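Local coordinates for protein phosphatidylserine synthase (Haemophilus influenzae, PDB 3HSI) that belongs to the phospholipase D superfamily, enzymes in which two similar alpha/beta domains usually bring HKD-type active-site motifs together, at residues F138-K144 with L389-N393; R174-I178 with Y374-T378. All coordinates share one frame; numbering follows the deposited sequence.

Contact 1. Residues F138-K144 with L389-N393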
loop_
_atom_site.group_PDB
_atom_site.type_symbol
_atom_site.label_atom_id
_atom_site.label_comp_id
_atom_site.label_asym_id
_atom_site.label_seq_id
_atom_site.Cartn_x
_atom_site.Cartn_y
_atom_site.Cartn_z
ATOM N N PHE C 138 5.369 1.318 3.842
ATOM C CA PHE C 138 4.049 1.905 3.674
ATOM C C PHE C 138 3.933 3.329 4.207
ATOM O O PHE C 138 2.827 3.843 4.303
ATOM C CB PHE C 138 3.004 1.065 4.380
ATOM C CG PHE C 138 2.603 -0.195 3.643
ATOM C CD1 PHE C 138 3.123 -1.429 4.021
ATOM C CD2 PHE C 138 1.629 -0.156 2.636
ATOM C CE1 PHE C 138 2.708 -2.626 3.382
ATOM C CE2 PHE C 138 1.200 -1.349 1.984
ATOM C CZ PHE C 138 1.751 -2.579 2.358
ATOM N N GLY C 139 5.048 3.951 4.581
ATOM C CA GLY C 139 5.074 5.419 4.773
ATOM C C GLY C 139 6.142 5.919 5.728
ATOM O O GLY C 139 6.340 5.337 6.781
ATOM N N VAL C 140 6.811 7.003 5.352
ATOM C CA VAL C 140 7.834 7.667 6.182
ATOM C C VAL C 140 7.583 9.180 6.356
ATOM O O VAL C 140 6.779 9.804 5.634
ATOM C CB VAL C 140 9.278 7.461 5.579
ATOM C CG1 VAL C 140 9.574 5.963 5.407
ATOM C CG2 VAL C 140 9.399 8.135 4.232
ATOM N N LEU C 141 8.303 9.762 7.306
ATOM C CA LEU C 141 8.220 11.156 7.572
ATOM C C LEU C 141 8.992 11.937 6.514
ATOM O O LEU C 141 10.223 11.930 6.481
ATOM C CB LEU C 141 8.753 11.433 8.981
ATOM C CG LEU C 141 8.775 12.917 9.417
ATOM C CD1 LEU C 141 7.342 13.443 9.604
ATOM C CD2 LEU C 141 9.587 13.069 10.711
ATOM N N HIS C 142 8.268 12.599 5.622
ATOM C CA HIS C 142 8.908 13.448 4.619
ATOM C C HIS C 142 8.557 14.927 4.824
ATOM O O HIS C 142 8.802 15.737 3.936
ATOM C CB HIS C 142 8.474 13.042 3.219
ATOM C CG HIS C 142 9.301 11.959 2.596
ATOM N ND1 HIS C 142 10.676 11.977 2.587
ATOM C CD2 HIS C 142 8.936 10.879 1.854
ATOM C CE1 HIS C 142 11.131 10.928 1.922
ATOM N NE2 HIS C 142 10.095 10.247 1.460
ATOM N N VAL C 143 7.957 15.268 5.957
ATOM C CA VAL C 143 7.745 16.655 6.340
ATOM C C VAL C 143 9.126 17.329 6.509
ATOM O O VAL C 143 10.026 16.737 7.129
ATOM C CB VAL C 143 6.952 16.721 7.677
ATOM C CG1 VAL C 143 7.008 18.139 8.329
ATOM C CG2 VAL C 143 5.517 16.245 7.457
ATOM N N LYS C 144 9.279 18.539 5.960
ATOM C CA LYS C 144 10.538 19.294 6.032
ATOM C C LYS C 144 10.404 20.569 6.820
ATOM O O LYS C 144 9.295 21.040 7.084
ATOM C CB LYS C 144 11.044 19.662 4.629
ATOM C CG LYS C 144 11.025 18.540 3.625
ATOM C CD LYS C 144 12.009 17.416 3.996
ATOM C CE LYS C 144 11.795 16.174 3.108
ATOM N NZ LYS C 144 12.778 15.102 3.473
ATOM N N LEU C 389 1.477 7.081 0.337
ATOM C CA LEU C 389 2.094 6.493 1.521
ATOM C C LEU C 389 2.726 7.510 2.484
ATOM O O LEU C 389 2.542 7.395 3.694
ATOM C CB LEU C 389 3.110 5.422 1.129
ATOM C CG LEU C 389 2.598 4.349 0.154
ATOM C CD1 LEU C 389 3.733 3.458 -0.340
ATOM C CD2 LEU C 389 1.492 3.516 0.812
ATOM N N ASP C 390 3.442 8.504 1.966
ATOM C CA ASP C 390 4.327 9.321 2.853
ATOM C C ASP C 390 3.697 10.604 3.397
ATOM O O ASP C 390 2.732 11.126 2.831
ATOM C CB ASP C 390 5.655 9.646 2.169
ATOM C CG ASP C 390 6.433 8.396 1.725
ATOM O OD1 ASP C 390 6.286 7.313 2.321
ATOM O OD2 ASP C 390 7.232 8.497 0.778
ATOM N N ALA C 391 4.233 11.109 4.508
ATOM C CA ALA C 391 3.726 12.355 5.052
ATOM C C ALA C 391 4.573 13.487 4.500
ATOM O O ALA C 391 5.800 13.464 4.590
ATOM C CB ALA C 391 3.696 12.329 6.581
ATOM N N GLU C 392 3.906 14.458 3.879
ATOM C CA GLU C 392 4.579 15.511 3.127
ATOM C C GLU C 392 4.135 16.894 3.554
ATOM O O GLU C 392 3.032 17.069 4.114
ATOM C CB GLU C 392 4.285 15.367 1.620
ATOM C CG GLU C 392 4.480 13.954 1.046
ATOM C CD GLU C 392 5.916 13.705 0.607
ATOM O OE1 GLU C 392 6.776 14.600 0.794
ATOM O OE2 GLU C 392 6.188 12.623 0.054
ATOM N N ASN C 393 4.975 17.893 3.266
ATOM C CA ASN C 393 4.506 19.262 3.396
ATOM C C ASN C 393 5.022 20.191 2.283
ATOM O O ASN C 393 5.762 19.761 1.399
ATOM C CB ASN C 393 4.735 19.812 4.801
ATOM C CG ASN C 393 6.202 20.125 5.090
ATOM O OD1 ASN C 393 7.106 19.665 4.387
ATOM N ND2 ASN C 393 6.437 20.899 6.154
HETATM O O HOH W 1 7.729 16.966 2.166
#
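Asn393 grips the backbone of Lys144 with both ends of its amide. Asn393 OD1 accepts from Lys144 N at 2.9 Å, the donor lying above the carbonyl plane, while Asn393 ND2 gives an in-plane bond to a lone pair of Lys144 O at 3.0 Å. Chi1 of 73° sets the amide between its own backbone N and carbonyl carbon, where it crosses the Val143 side chain at about a right angle, ND2 against CG1. Each amide atom has a further partner: Tyr154 OH at OD1, Tyr232 OH at ND2. Earlier in the segments a short parallel pairing takes over: Ala391 N bonds Val140 O at 3.1 Å, and Ala391 O receives a bent bond from His142 N at 2.8 Å. Asp390 OD1 accepts from Val140 N, which approaches from above the carboxylate plane, and also makes a salt bridge with Arg385. Asp390 OD2 sits in plane at the edge of the imidazole, 3.1 Å from His142 CD2. Val140 CG2 lies over one face of that ring. Glu392 runs alongside His142, its carboxylate turned only 16° from the ring plane, and a water links Glu392 OE1 to Asn393 N. Asp90 takes Leu141 N; Arg223 and Asn133 serve Leu389 O and Phe138 O. His142 and Lys144 fit the HxK of the family's HKD motif, consistent with an active-site position. Phe138 touches Leu389 and, by cation-pi, Arg388 of the second subunit. Strand 391-398 also pairs with strand 245-252, whose Phe250 and Leu252 meet Val143 and Ala391, while helix 181-195 packs Leu195 on Val143.

Contact 2. Residues R174-I178 with Y374-T378; sequences RYQKI and YILLT
Ile375 meets Arg174 first: its CG2 lies near the plane of the guanidinium, at the edge, 4.1 Å from NH2. The two side chains cross at about a right angle. Next comes Leu376, which takes part through its carbonyl. A water donates to Leu376 O at 2.7 Å and accepts from Arg174 NH1 at 3.0 Å, bridging a gap with no direct bond. Leu377 then supplies most of the packing. Leu377 CD2 approaches the guanidinium obliquely, 3.6 Å from Arg174 NH2, and both leucine methyls press on Gln176, with CD2 3.7 Å from Gln176 CD. The bend at chi2 of Gln176 (83°) brings its amide back over this leucine, and Ile178 CD1 reaches Leu377 CD1 more loosely at 4.4 Å. The backbones stay well apart, Gln176 CA and Leu377 CA being 8.2 Å from each other, so side chains span the space between strands 171-179 and 374-378, which belong to different sheets. Arg174 NH2 forms a salt bridge with Glu411, to which Gln176 NE2 bonds weakly, as Arg174 NH1 does to Lys366 O. The direct contact is thus van der Waals packing of leucine and isoleucine methyls, largely on polar groups whose bonding needs are met in part by Glu411 and the water.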
loop_
_atom_site.group_PDB
_atom_site.type_symbol
_atom_site.label_atom_id
_atom_site.label_comp_id
_atom_site.label_asym_id
_atom_site.label_seq_id
_atom_site.Cartn_x
_atom_site.Cartn_y
_atom_site.Cartn_z
ATOM N N ARG C 174 17.566 21.937 -2.754
ATOM C CA ARG C 174 17.254 23.359 -2.712
ATOM C C ARG C 174 17.083 23.809 -1.288
ATOM O O ARG C 174 16.709 23.020 -0.446
ATOM C CB ARG C 174 15.970 23.647 -3.466
ATOM C CG ARG C 174 16.127 23.603 -4.943
ATOM C CD ARG C 174 14.774 23.738 -5.588
ATOM N NE ARG C 174 14.252 25.098 -5.513
ATOM C CZ ARG C 174 12.956 25.402 -5.520
ATOM N NH1 ARG C 174 12.038 24.446 -5.570
ATOM N NH2 ARG C 174 12.575 26.667 -5.511
ATOM N N TYR C 175 17.376 25.083 -1.006
ATOM C CA TYR C 175 17.384 25.556 0.378
ATOM C C TYR C 175 16.821 26.956 0.418
ATOM O O TYR C 175 17.319 27.846 -0.279
ATOM C CB TYR C 175 18.829 25.562 0.955
ATOM C CG TYR C 175 19.689 24.451 0.384
ATOM C CD1 TYR C 175 19.740 23.198 0.986
ATOM C CD2 TYR C 175 20.395 24.638 -0.798
ATOM C CE1 TYR C 175 20.522 22.182 0.459
ATOM C CE2 TYR C 175 21.166 23.617 -1.351
ATOM C CZ TYR C 175 21.217 22.396 -0.731
ATOM O OH TYR C 175 21.967 21.399 -1.313
ATOM N N GLN C 176 15.786 27.155 1.230
ATOM C CA GLN C 176 15.211 28.479 1.380
ATOM C C GLN C 176 15.185 28.904 2.832
ATOM O O GLN C 176 14.704 28.177 3.706
ATOM C CB GLN C 176 13.817 28.558 0.790
ATOM C CG GLN C 176 13.810 28.401 -0.690
ATOM C CD GLN C 176 13.837 26.949 -1.092
ATOM O OE1 GLN C 176 13.388 26.083 -0.337
ATOM N NE2 GLN C 176 14.371 26.665 -2.274
ATOM N N LYS C 177 15.703 30.096 3.067
ATOM C CA LYS C 177 15.678 30.697 4.382
ATOM C C LYS C 177 14.608 31.801 4.426
ATOM O O LYS C 177 14.629 32.737 3.617
ATOM C CB LYS C 177 17.069 31.259 4.745
ATOM C CG LYS C 177 17.287 31.314 6.240
ATOM C CD LYS C 177 17.956 32.566 6.681
ATOM C CE LYS C 177 19.281 32.755 6.066
ATOM N NZ LYS C 177 19.998 33.789 6.857
ATOM N N ILE C 178 13.638 31.642 5.329
ATOM C CA ILE C 178 12.578 32.617 5.510
ATOM C C ILE C 178 12.507 33.085 6.957
ATOM O O ILE C 178 12.211 32.315 7.879
ATOM C CB ILE C 178 11.183 32.087 5.065
ATOM C CG1 ILE C 178 11.212 31.641 3.614
ATOM C CG2 ILE C 178 10.129 33.172 5.218
ATOM C CD1 ILE C 178 10.304 30.430 3.339
ATOM N N TYR C 374 3.388 31.151 -9.128
ATOM C CA TYR C 374 3.555 30.221 -7.996
ATOM C C TYR C 374 4.885 29.504 -8.004
ATOM O O TYR C 374 5.374 29.097 -9.069
ATOM C CB TYR C 374 2.498 29.140 -8.041
ATOM C CG TYR C 374 1.079 29.638 -7.970
ATOM C CD1 TYR C 374 0.499 29.959 -6.738
ATOM C CD2 TYR C 374 0.322 29.770 -9.121
ATOM C CE1 TYR C 374 -0.799 30.394 -6.644
ATOM C CE2 TYR C 374 -0.987 30.226 -9.055
ATOM C CZ TYR C 374 -1.539 30.524 -7.806
ATOM O OH TYR C 374 -2.823 30.952 -7.718
ATOM N N ILE C 375 5.416 29.298 -6.799
ATOM C CA ILE C 375 6.689 28.622 -6.530
ATOM C C ILE C 375 6.410 27.730 -5.316
ATOM O O ILE C 375 6.235 28.212 -4.198
ATOM C CB ILE C 375 7.840 29.657 -6.155
ATOM C CG1 ILE C 375 8.056 30.671 -7.275
ATOM C CG2 ILE C 375 9.179 28.969 -5.903
ATOM C CD1 ILE C 375 7.543 32.062 -6.956
ATOM N N LEU C 376 6.376 26.424 -5.544
ATOM C CA LEU C 376 6.161 25.465 -4.486
ATOM C C LEU C 376 7.475 24.892 -3.986
ATOM O O LEU C 376 8.224 24.236 -4.749
ATOM C CB LEU C 376 5.297 24.312 -4.993
ATOM C CG LEU C 376 5.011 23.215 -3.970
ATOM C CD1 LEU C 376 4.275 23.807 -2.770
ATOM C CD2 LEU C 376 4.194 22.042 -4.589
ATOM N N LEU C 377 7.733 25.125 -2.708
ATOM C CA LEU C 377 8.858 24.519 -2.034
ATOM C C LEU C 377 8.304 23.307 -1.329
ATOM O O LEU C 377 7.380 23.415 -0.507
ATOM C CB LEU C 377 9.465 25.474 -1.001
ATOM C CG LEU C 377 9.593 26.937 -1.422
ATOM C CD1 LEU C 377 10.050 27.825 -0.229
ATOM C CD2 LEU C 377 10.496 27.122 -2.626
ATOM N N THR C 378 8.855 22.145 -1.632
ATOM C CA THR C 378 8.288 20.961 -1.101
ATOM C C THR C 378 9.337 19.895 -0.947
ATOM O O THR C 378 10.342 19.890 -1.672
ATOM C CB THR C 378 7.101 20.492 -1.966
ATOM O OG1 THR C 378 6.389 19.476 -1.276
ATOM C CG2 THR C 378 7.531 19.980 -3.365
HETATM O O HOH W 2 9.554 25.567 -6.742
#

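How the contacts relate
Both contacts are buried, their centres about 17 Å apart, and both rest on the same sheet, where strands 374-378 and 391-398 are antiparallel neighbours. They meet where Asn393 O lies 2.8 Å from Thr378 OG1, a probable hydrogen bond. Tyr154 is shared as well, reaching Asn393 in contact 1 and both Leu377 and the backbone of Gln176 in contact 2. Contact 1 is backbone pairing within a sheet, reinforced by polar side chains around the HKD-type segment, with Phe138 at its end reaching the second subunit. Contact 2 packs one sheet against the other and relies on side chains where contact 1 relies on backbone.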